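Local coordinates for protein chorismate mutase (Burkholderia thailandensis, PDB 6CNZ) that probably catalyses the rearrangement of chorismate to prephenate, the step that in this enzyme family leads towards phenylalanine and tyrosine, at residues T15-L20 and S140-S145; A35-I40 and A104-T109; T74-Q79 and S121-L126. All coordinates share one frame; numbering follows the deposited sequence.

Interaction 1: T15-L20 and S140-S145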
loop_
_atom_site.group_PDB
_atom_site.type_symbol
_atom_site.label_atom_id
_atom_site.label_comp_id
_atom_site.label_asym_id
_atom_site.label_seq_id
_atom_site.Cartn_x
_atom_site.Cartn_y
_atom_site.Cartn_z
ATOM N N THR A 15 11.878 8.605 8.961
ATOM C CA THR A 15 10.543 8.117 8.666
ATOM C C THR A 15 9.953 8.816 7.450
ATOM O O THR A 15 9.139 8.221 6.736
ATOM C CB THR A 15 9.634 8.291 9.876
ATOM O OG1 THR A 15 9.484 9.683 10.152
ATOM C CG2 THR A 15 10.235 7.591 11.091
ATOM N N ALA A 16 10.363 10.058 7.179
ATOM C CA ALA A 16 9.840 10.751 6.003
ATOM C C ALA A 16 10.142 9.963 4.738
ATOM O O ALA A 16 9.246 9.702 3.922
ATOM C CB ALA A 16 10.420 12.159 5.912
ATOM N N LEU A 17 11.402 9.546 4.578
ATOM C CA LEU A 17 11.781 8.717 3.440
ATOM C C LEU A 17 11.042 7.386 3.446
ATOM O O LEU A 17 10.577 6.928 2.399
ATOM C CB LEU A 17 13.289 8.470 3.450
ATOM C CG LEU A 17 14.192 9.640 3.102
ATOM C CD1 LEU A 17 15.647 9.203 3.296
ATOM C CD2 LEU A 17 13.937 10.055 1.678
ATOM N N THR A 18 10.958 6.738 4.611
ATOM C CA THR A 18 10.307 5.436 4.710
ATOM C C THR A 18 8.855 5.503 4.257
ATOM O O THR A 18 8.370 4.615 3.540
ATOM C CB THR A 18 10.387 4.939 6.155
ATOM O OG1 THR A 18 11.734 5.049 6.627
ATOM C CG2 THR A 18 9.947 3.485 6.240
ATOM N N ASN A 19 8.140 6.548 4.673
ATOM C CA ASN A 19 6.748 6.711 4.263
ATOM C C ASN A 19 6.645 6.976 2.771
ATOM O O ASN A 19 5.747 6.446 2.099
ATOM C CB ASN A 19 6.105 7.836 5.064
ATOM C CG ASN A 19 5.502 7.343 6.372
ATOM O OD1 ASN A 19 5.184 6.163 6.508
ATOM N ND2 ASN A 19 5.306 8.246 7.316
ATOM N N LEU A 20 7.584 7.759 2.233
ATOM C CA LEU A 20 7.603 8.044 0.799
ATOM C C LEU A 20 7.782 6.764 -0.019
ATOM O O LEU A 20 7.069 6.535 -1.003
ATOM C CB LEU A 20 8.725 9.045 0.481
ATOM C CG LEU A 20 8.746 9.584 -0.948
ATOM C CD1 LEU A 20 7.441 10.331 -1.231
ATOM C CD2 LEU A 20 9.940 10.489 -1.187
ATOM N N SER A 140 22.131 7.833 0.203
ATOM C CA SER A 140 22.342 6.555 0.882
ATOM C C SER A 140 21.178 6.214 1.814
ATOM O O SER A 140 20.804 5.044 1.939
ATOM C CB SER A 140 23.648 6.568 1.664
ATOM O OG SER A 140 23.566 7.518 2.698
ATOM N N ARG A 141 20.622 7.211 2.502
ATOM C CA ARG A 141 19.457 6.960 3.339
ATOM C C ARG A 141 18.263 6.495 2.502
ATOM O O ARG A 141 17.590 5.520 2.857
ATOM C CB ARG A 141 19.146 8.212 4.151
ATOM C CG ARG A 141 20.295 8.537 5.119
ATOM C CD ARG A 141 20.137 9.905 5.768
ATOM N NE ARG A 141 18.843 10.058 6.421
ATOM C CZ ARG A 141 18.384 11.206 6.908
ATOM N NH1 ARG A 141 19.115 12.309 6.820
ATOM N NH2 ARG A 141 17.188 11.252 7.478
ATOM N N LEU A 142 18.023 7.141 1.358
ATOM C CA LEU A 142 16.979 6.684 0.440
ATOM C C LEU A 142 17.238 5.250 -0.028
ATOM O O LEU A 142 16.345 4.389 0.030
ATOM C CB LEU A 142 16.889 7.626 -0.759
ATOM C CG LEU A 142 15.988 7.127 -1.897
ATOM C CD1 LEU A 142 14.551 6.868 -1.409
ATOM C CD2 LEU A 142 15.997 8.110 -3.062
ATOM N N ALA A 143 18.464 4.972 -0.491
ATOM C CA ALA A 143 18.784 3.633 -0.977
ATOM C C ALA A 143 18.592 2.592 0.114
ATOM O O ALA A 143 18.186 1.457 -0.172
ATOM C CB ALA A 143 20.223 3.602 -1.504
ATOM N N ARG A 144 18.869 2.971 1.366
ATOM C CA ARG A 144 18.665 2.079 2.497
ATOM C C ARG A 144 17.177 1.801 2.729
ATOM O O ARG A 144 16.795 0.657 3.006
ATOM C CB ARG A 144 19.313 2.683 3.746
ATOM C CG ARG A 144 19.098 1.894 5.033
ATOM C CD ARG A 144 19.542 0.446 4.855
ATOM N NE ARG A 144 19.177 -0.413 5.983
ATOM C CZ ARG A 144 19.875 -0.485 7.110
ATOM N NH1 ARG A 144 19.485 -1.289 8.089
ATOM N NH2 ARG A 144 20.963 0.257 7.253
ATOM N N SER A 145 16.327 2.835 2.647
ATOM C CA SER A 145 14.886 2.620 2.786
ATOM C C SER A 145 14.356 1.732 1.671
ATOM O O SER A 145 13.516 0.859 1.907
ATOM C CB SER A 145 14.132 3.952 2.781
ATOM O OG SER A 145 14.570 4.793 3.828
#
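The helix turn with Leu17 and Thr18 meets the turn with Leu142 and Ser145 at a crossing angle of -47°, the two helices running broadly the same way, and the local axes close to 9.4 Å. The backbones are nearest at a pair of small polar residues, where Thr18 CA lies 5.7 Å from Ser145 CA. Leu17 is the main inserted side chain. Its CG stands beside the backbone N (chi1 -72°), and from there CD1 reaches across to the other helix, 3.7 Å from Arg141 CB and as close to Leu142 N, so one methyl sits against both side chain and backbone. The Leu17 and Arg141 side chains cross at about a right angle; the other leucine branch, Leu17 CD2, is only loosely set against Leu142 CD1 at 4.5 Å. This is helix packing within the all-helical fold of a type II chorismate mutase, and Leu142 and Leu17 continue it to Val170 and Val129. The Cys138–Cys171 disulfide lies at the start of helix 138-153 and joins it to the C-terminal tail. Ser145 puts OG 3.9 Å from Leu17 CB, yet its hydrogen bond turns back into its own helix, where OG donates to Arg141 O at 3.3 Å from above the carbonyl plane. That oxygen also takes the helical bond from Ser145 N. Thr18 OG1 is 4.0 Å from Ser145 OG and makes its hydrogen bond to Asp14 O; no hydrogen bond joins the two segments. Thr18 also packs on Asn19 of the second subunit.

Interaction 2: A35-I40 and A104-T109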
loop_
_atom_site.group_PDB
_atom_site.type_symbol
_atom_site.label_atom_id
_atom_site.label_comp_id
_atom_site.label_asym_id
_atom_site.label_seq_id
_atom_site.Cartn_x
_atom_site.Cartn_y
_atom_site.Cartn_z
ATOM N N ALA A 35 -2.658 -2.284 -16.046
ATOM C CA ALA A 35 -2.202 -3.073 -17.184
ATOM C C ALA A 35 -3.231 -4.124 -17.558
ATOM O O ALA A 35 -3.560 -4.296 -18.738
ATOM C CB ALA A 35 -0.859 -3.739 -16.862
ATOM N N HIS A 36 -3.733 -4.849 -16.555
ATOM C CA HIS A 36 -4.736 -5.888 -16.780
ATOM C C HIS A 36 -5.974 -5.321 -17.489
ATOM O O HIS A 36 -6.451 -5.878 -18.486
ATOM C CB HIS A 36 -5.082 -6.520 -15.421
ATOM C CG HIS A 36 -5.914 -7.766 -15.489
ATOM N ND1 HIS A 36 -6.235 -8.498 -14.361
ATOM C CD2 HIS A 36 -6.494 -8.411 -16.530
ATOM C CE1 HIS A 36 -6.990 -9.528 -14.703
ATOM N NE2 HIS A 36 -7.162 -9.498 -16.012
ATOM N N TRP A 37 -6.488 -4.190 -17.014
ATOM C CA TRP A 37 -7.626 -3.564 -17.692
ATOM C C TRP A 37 -7.285 -3.173 -19.133
ATOM O O TRP A 37 -8.078 -3.414 -20.057
ATOM C CB TRP A 37 -8.089 -2.343 -16.899
ATOM C CG TRP A 37 -9.345 -1.758 -17.419
ATOM C CD1 TRP A 37 -10.626 -2.096 -17.051
ATOM C CD2 TRP A 37 -9.470 -0.732 -18.417
ATOM N NE1 TRP A 37 -11.528 -1.330 -17.748
ATOM C CE2 TRP A 37 -10.849 -0.490 -18.594
ATOM C CE3 TRP A 37 -8.552 0.002 -19.175
ATOM C CZ2 TRP A 37 -11.334 0.458 -19.506
ATOM C CZ3 TRP A 37 -9.039 0.957 -20.084
ATOM C CH2 TRP A 37 -10.415 1.170 -20.238
ATOM N N LYS A 38 -6.104 -2.585 -19.349
ATOM C CA LYS A 38 -5.703 -2.177 -20.705
ATOM C C LYS A 38 -5.460 -3.373 -21.621
ATOM O O LYS A 38 -5.726 -3.291 -22.826
ATOM C CB LYS A 38 -4.455 -1.298 -20.626
ATOM C CG LYS A 38 -4.735 0.078 -20.001
ATOM C CD LYS A 38 -3.480 0.945 -19.972
ATOM C CE LYS A 38 -3.803 2.429 -19.746
ATOM N NZ LYS A 38 -2.634 3.146 -19.131
ATOM N N TRP A 39 -4.979 -4.492 -21.062
ATOM C CA TRP A 39 -4.773 -5.713 -21.838
ATOM C C TRP A 39 -6.089 -6.258 -22.382
ATOM O O TRP A 39 -6.157 -6.737 -23.528
ATOM C CB TRP A 39 -4.091 -6.766 -20.959
ATOM C CG TRP A 39 -3.865 -8.106 -21.632
ATOM C CD1 TRP A 39 -4.666 -9.207 -21.561
ATOM C CD2 TRP A 39 -2.766 -8.462 -22.487
ATOM N NE1 TRP A 39 -4.121 -10.236 -22.294
ATOM C CE2 TRP A 39 -2.959 -9.801 -22.877
ATOM C CE3 TRP A 39 -1.616 -7.784 -22.928
ATOM C CZ2 TRP A 39 -2.058 -10.480 -23.710
ATOM C CZ3 TRP A 39 -0.711 -8.460 -23.761
ATOM C CH2 TRP A 39 -0.938 -9.795 -24.135
ATOM N N ILE A 40 -7.144 -6.209 -21.570
ATOM C CA ILE A 40 -8.452 -6.673 -22.038
ATOM C C ILE A 40 -9.051 -5.675 -23.028
ATOM O O ILE A 40 -9.587 -6.057 -24.076
ATOM C CB ILE A 40 -9.380 -6.924 -20.839
ATOM C CG1 ILE A 40 -8.849 -8.102 -20.026
ATOM C CG2 ILE A 40 -10.868 -7.160 -21.301
ATOM C CD1 ILE A 40 -9.681 -8.409 -18.790
ATOM N N ALA A 104 -10.596 -8.107 -15.138
ATOM C CA ALA A 104 -9.807 -6.980 -14.658
ATOM C C ALA A 104 -10.655 -6.089 -13.748
ATOM O O ALA A 104 -11.826 -5.851 -14.035
ATOM C CB ALA A 104 -9.267 -6.160 -15.832
ATOM N N PRO A 105 -10.094 -5.582 -12.655
ATOM C CA PRO A 105 -10.814 -4.565 -11.872
ATOM C C PRO A 105 -11.138 -3.354 -12.737
ATOM O O PRO A 105 -10.337 -2.927 -13.574
ATOM C CB PRO A 105 -9.829 -4.203 -10.751
ATOM C CG PRO A 105 -8.790 -5.304 -10.739
ATOM C CD PRO A 105 -8.757 -5.893 -12.112
ATOM N N ASP A 106 -12.327 -2.807 -12.545
ATOM C CA ASP A 106 -12.749 -1.657 -13.335
ATOM C C ASP A 106 -11.810 -0.470 -13.130
ATOM O O ASP A 106 -11.605 -0.010 -12.002
ATOM C CB ASP A 106 -14.172 -1.264 -12.969
ATOM C CG ASP A 106 -14.674 -0.092 -13.797
ATOM O OD1 ASP A 106 -14.827 -0.261 -15.023
ATOM O OD2 ASP A 106 -14.899 0.996 -13.227
ATOM N N LEU A 107 -11.259 0.047 -14.232
ATOM C CA LEU A 107 -10.306 1.141 -14.121
ATOM C C LEU A 107 -10.959 2.385 -13.515
ATOM O O LEU A 107 -10.377 3.035 -12.640
ATOM C CB LEU A 107 -9.710 1.447 -15.491
ATOM C CG LEU A 107 -8.641 2.533 -15.515
ATOM C CD1 LEU A 107 -7.451 2.091 -14.661
ATOM C CD2 LEU A 107 -8.205 2.829 -16.940
ATOM N N ALA A 108 -12.188 2.704 -13.933
ATOM C CA ALA A 108 -12.798 3.978 -13.554
ATOM C C ALA A 108 -13.281 3.973 -12.106
ATOM O O ALA A 108 -13.124 4.968 -11.392
ATOM C CB ALA A 108 -13.965 4.309 -14.497
ATOM N N THR A 109 -13.915 2.890 -11.663
ATOM C CA THR A 109 -14.539 2.904 -10.346
ATOM C C THR A 109 -13.725 2.169 -9.294
ATOM O O THR A 109 -13.974 2.357 -8.096
ATOM C CB THR A 109 -15.961 2.303 -10.396
ATOM O OG1 THR A 109 -15.904 0.912 -10.740
ATOM C CG2 THR A 109 -16.836 3.041 -11.416
#
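Ala104 CB presses on the His36 ring and the start of Trp37 together: it lies 3.8 Å from the centroid of the imidazole, over its face, as a CH-pi contact, and 3.6 Å from Trp37 CA. Ile40 CD1 meets the same methyl at 3.7 Å. Beyond it, the indole of Trp37 receives Leu107, whose CB lies over the five-membered ring, 3.7 Å from its centroid and 10° off the normal, while Leu107 CD2 touches Trp37 CE3 of the six-membered ring at 3.6 Å. With CG trans to its own backbone nitrogen (chi1 -172°), Trp37 lays the indole alongside the 105–107 backbone. Behind Leu107, Asp106 is the N-cap of the helix that begins there: its OD2 accepts from Thr109 N at 2.6 Å and from Thr109 OG1 at 2.7 Å, the two donors coming from opposite faces of the carboxylate. The imidazole also makes a weak hydrogen bond from His36 NE2 to Gly102 O. The contact thus brings the start of helix 107-129 and the loop before it against helix 31-41, with helix 69-96 packed on that helix through Ala35 and Trp39.

Interaction 3: T74-Q79 and S121-L126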
loop_
_atom_site.group_PDB
_atom_site.type_symbol
_atom_site.label_atom_id
_atom_site.label_comp_id
_atom_site.label_asym_id
_atom_site.label_seq_id
_atom_site.Cartn_x
_atom_site.Cartn_y
_atom_site.Cartn_z
ATOM N N THR A 74 8.563 16.760 -11.451
ATOM C CA THR A 74 9.569 15.762 -11.796
ATOM C C THR A 74 9.311 14.444 -11.077
ATOM O O THR A 74 9.377 13.374 -11.692
ATOM C CB THR A 74 10.961 16.286 -11.448
ATOM O OG1 THR A 74 11.255 17.399 -12.283
ATOM C CG2 THR A 74 12.010 15.204 -11.675
ATOM N N PHE A 75 9.007 14.504 -9.775
ATOM C CA PHE A 75 8.707 13.289 -9.030
ATOM C C PHE A 75 7.539 12.539 -9.656
ATOM O O PHE A 75 7.548 11.302 -9.713
ATOM C CB PHE A 75 8.415 13.620 -7.569
ATOM C CG PHE A 75 8.053 12.417 -6.719
ATOM C CD1 PHE A 75 9.037 11.546 -6.267
ATOM C CD2 PHE A 75 6.737 12.176 -6.360
ATOM C CE1 PHE A 75 8.719 10.450 -5.478
ATOM C CE2 PHE A 75 6.401 11.081 -5.565
ATOM C CZ PHE A 75 7.396 10.213 -5.120
ATOM N N PHE A 76 6.535 13.264 -10.158
ATOM C CA PHE A 76 5.409 12.552 -10.751
ATOM C C PHE A 76 5.689 12.148 -12.192
ATOM O O PHE A 76 5.177 11.112 -12.634
ATOM C CB PHE A 76 4.113 13.363 -10.612
ATOM C CG PHE A 76 3.389 13.094 -9.309
ATOM C CD1 PHE A 76 3.769 13.738 -8.133
ATOM C CD2 PHE A 76 2.362 12.165 -9.247
ATOM C CE1 PHE A 76 3.118 13.479 -6.928
ATOM C CE2 PHE A 76 1.706 11.901 -8.039
ATOM C CZ PHE A 76 2.089 12.561 -6.879
ATOM N N ASP A 77 6.545 12.885 -12.912
ATOM C CA ASP A 77 7.119 12.336 -14.143
ATOM C C ASP A 77 7.672 10.935 -13.908
ATOM O O ASP A 77 7.417 10.014 -14.697
ATOM C CB ASP A 77 8.235 13.234 -14.680
ATOM C CG ASP A 77 7.714 14.424 -15.468
ATOM O OD1 ASP A 77 6.553 14.386 -15.943
ATOM O OD2 ASP A 77 8.480 15.405 -15.620
ATOM N N ASP A 78 8.412 10.759 -12.801
ATOM C CA ASP A 78 8.997 9.461 -12.462
ATOM C C ASP A 78 7.938 8.428 -12.070
ATOM O O ASP A 78 8.123 7.234 -12.336
ATOM C CB ASP A 78 10.019 9.610 -11.331
ATOM C CG ASP A 78 11.297 10.314 -11.784
ATOM O OD1 ASP A 78 11.604 10.301 -12.992
ATOM O OD2 ASP A 78 12.013 10.852 -10.924
ATOM N N GLN A 79 6.852 8.846 -11.402
ATOM C CA GLN A 79 5.784 7.892 -11.069
ATOM C C GLN A 79 5.146 7.337 -12.331
ATOM O O GLN A 79 4.915 6.125 -12.448
ATOM C CB GLN A 79 4.701 8.537 -10.189
ATOM C CG GLN A 79 5.211 9.159 -8.870
ATOM C CD GLN A 79 6.268 8.314 -8.178
ATOM O OE1 GLN A 79 5.972 7.240 -7.640
ATOM N NE2 GLN A 79 7.516 8.802 -8.178
ATOM N N SER A 121 -1.487 11.888 -0.987
ATOM C CA SER A 121 -0.592 11.311 0.023
ATOM C C SER A 121 0.866 11.451 -0.398
ATOM O O SER A 121 1.731 11.776 0.424
ATOM C CB SER A 121 -0.923 9.835 0.260
ATOM O OG SER A 121 -2.297 9.652 0.517
ATOM N N LEU A 122 1.150 11.210 -1.674
ATOM C CA LEU A 122 2.511 11.356 -2.177
ATOM C C LEU A 122 2.978 12.799 -2.106
ATOM O O LEU A 122 4.135 13.062 -1.748
ATOM C CB LEU A 122 2.587 10.844 -3.608
ATOM C CG LEU A 122 2.627 9.318 -3.658
ATOM C CD1 LEU A 122 2.591 8.833 -5.101
ATOM C CD2 LEU A 122 3.890 8.819 -2.959
ATOM N N ILE A 123 2.104 13.751 -2.443
ATOM C CA ILE A 123 2.520 15.149 -2.382
ATOM C C ILE A 123 2.817 15.548 -0.946
ATOM O O ILE A 123 3.813 16.223 -0.673
ATOM C CB ILE A 123 1.465 16.067 -3.025
ATOM C CG1 ILE A 123 1.460 15.840 -4.530
ATOM C CG2 ILE A 123 1.762 17.528 -2.724
ATOM C CD1 ILE A 123 0.647 16.853 -5.275
ATOM N N ALA A 124 1.981 15.112 -0.002
ATOM C CA ALA A 124 2.252 15.394 1.404
ATOM C C ALA A 124 3.503 14.662 1.889
ATOM O O ALA A 124 4.278 15.205 2.690
ATOM C CB ALA A 124 1.040 15.014 2.255
ATOM N N ALA A 125 3.719 13.429 1.420
ATOM C CA ALA A 125 4.922 12.703 1.811
ATOM C C ALA A 125 6.172 13.364 1.243
ATOM O O ALA A 125 7.195 13.451 1.926
ATOM C CB ALA A 125 4.843 11.244 1.354
ATOM N N LEU A 126 6.103 13.830 -0.009
ATOM C CA LEU A 126 7.237 14.519 -0.617
ATOM C C LEU A 126 7.580 15.794 0.145
ATOM O O LEU A 126 8.761 16.122 0.325
ATOM C CB LEU A 126 6.918 14.835 -2.080
ATOM C CG LEU A 126 8.062 15.058 -3.075
ATOM C CD1 LEU A 126 8.950 13.815 -3.188
ATOM C CD2 LEU A 126 7.478 15.416 -4.433
#
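Apolar contacts carry the meeting of Phe75 and Phe76 with Leu122, Ile123 and Leu126, on helices whose N-to-C directions differ by 131° and whose local axes stay 11.7 Å apart, a wide spacing filled by large side chains. Phe75 and Leu126 slide past each other in opposite directions: Leu126 CD2 rests 3.7 Å from Phe75 CB, at the root of the side chain. Phe76 meets the facing helix one turn nearer its N terminus, with Phe76 CZ 3.7 Å from Leu122 CB and Phe76 CE1 3.8 Å from Ile123 CG1; it crosses Ile123 at about a right angle.

The aromatic faces show a second kind of contact. Leu126 CD1 stands over one face of Phe75, 3.9 Å from the ring centroid and 14° off the normal, a CH-pi contact, whereas Leu122 CD2 comes only to its edge. The extended first torsion of Phe75 points the ring at the opposing helix. On the opposite face lies Gln79 NE2, over the ring centre, and Phe76 CE1 lies at the edge of the Phe75 ring, in its plane.

Polar bonding is local. Gln79 NE2 donates to Phe75 O at 2.9 Å in a nearly straight bond (163°), approaching from the face of the carbonyl plane opposite Gln79 N, which makes the helical bond. NE2 also donates to Ala166 O, so this buried amide nitrogen has two acceptors, which probably hold the amide over the ring. Leu20 touches Phe75, and Leu23 touches Leu122, from helix 15-29, while Leu55 and Val58 of helix 48-64 pack on Phe76. This aromatic and leucine packing, with helices 15-29 and 48-64 adding side chains, forms part of the hydrophobic interior of this all-helical type II chorismate mutase fold.

From the N terminus, helix 15-29 supplies the first half of interaction 1, which closes the longest loop, out to helix 138-153. Both other contacts nest inside it. Helix 31-41 then enters interaction 2 and helix 69-96 interaction 3, and each is met by helix 107-129, at its start and further along respectively; because their segments alternate, these two contacts cross. Interactions 1 and 3 touch, Leu20 CD1 lying 3.8 Å from Ala125 CB, so they form one continuous buried region. Interaction 2 lies on the far side of the chain's centre, its centre about 31 Å from that of interaction 1. All three reach the second subunit.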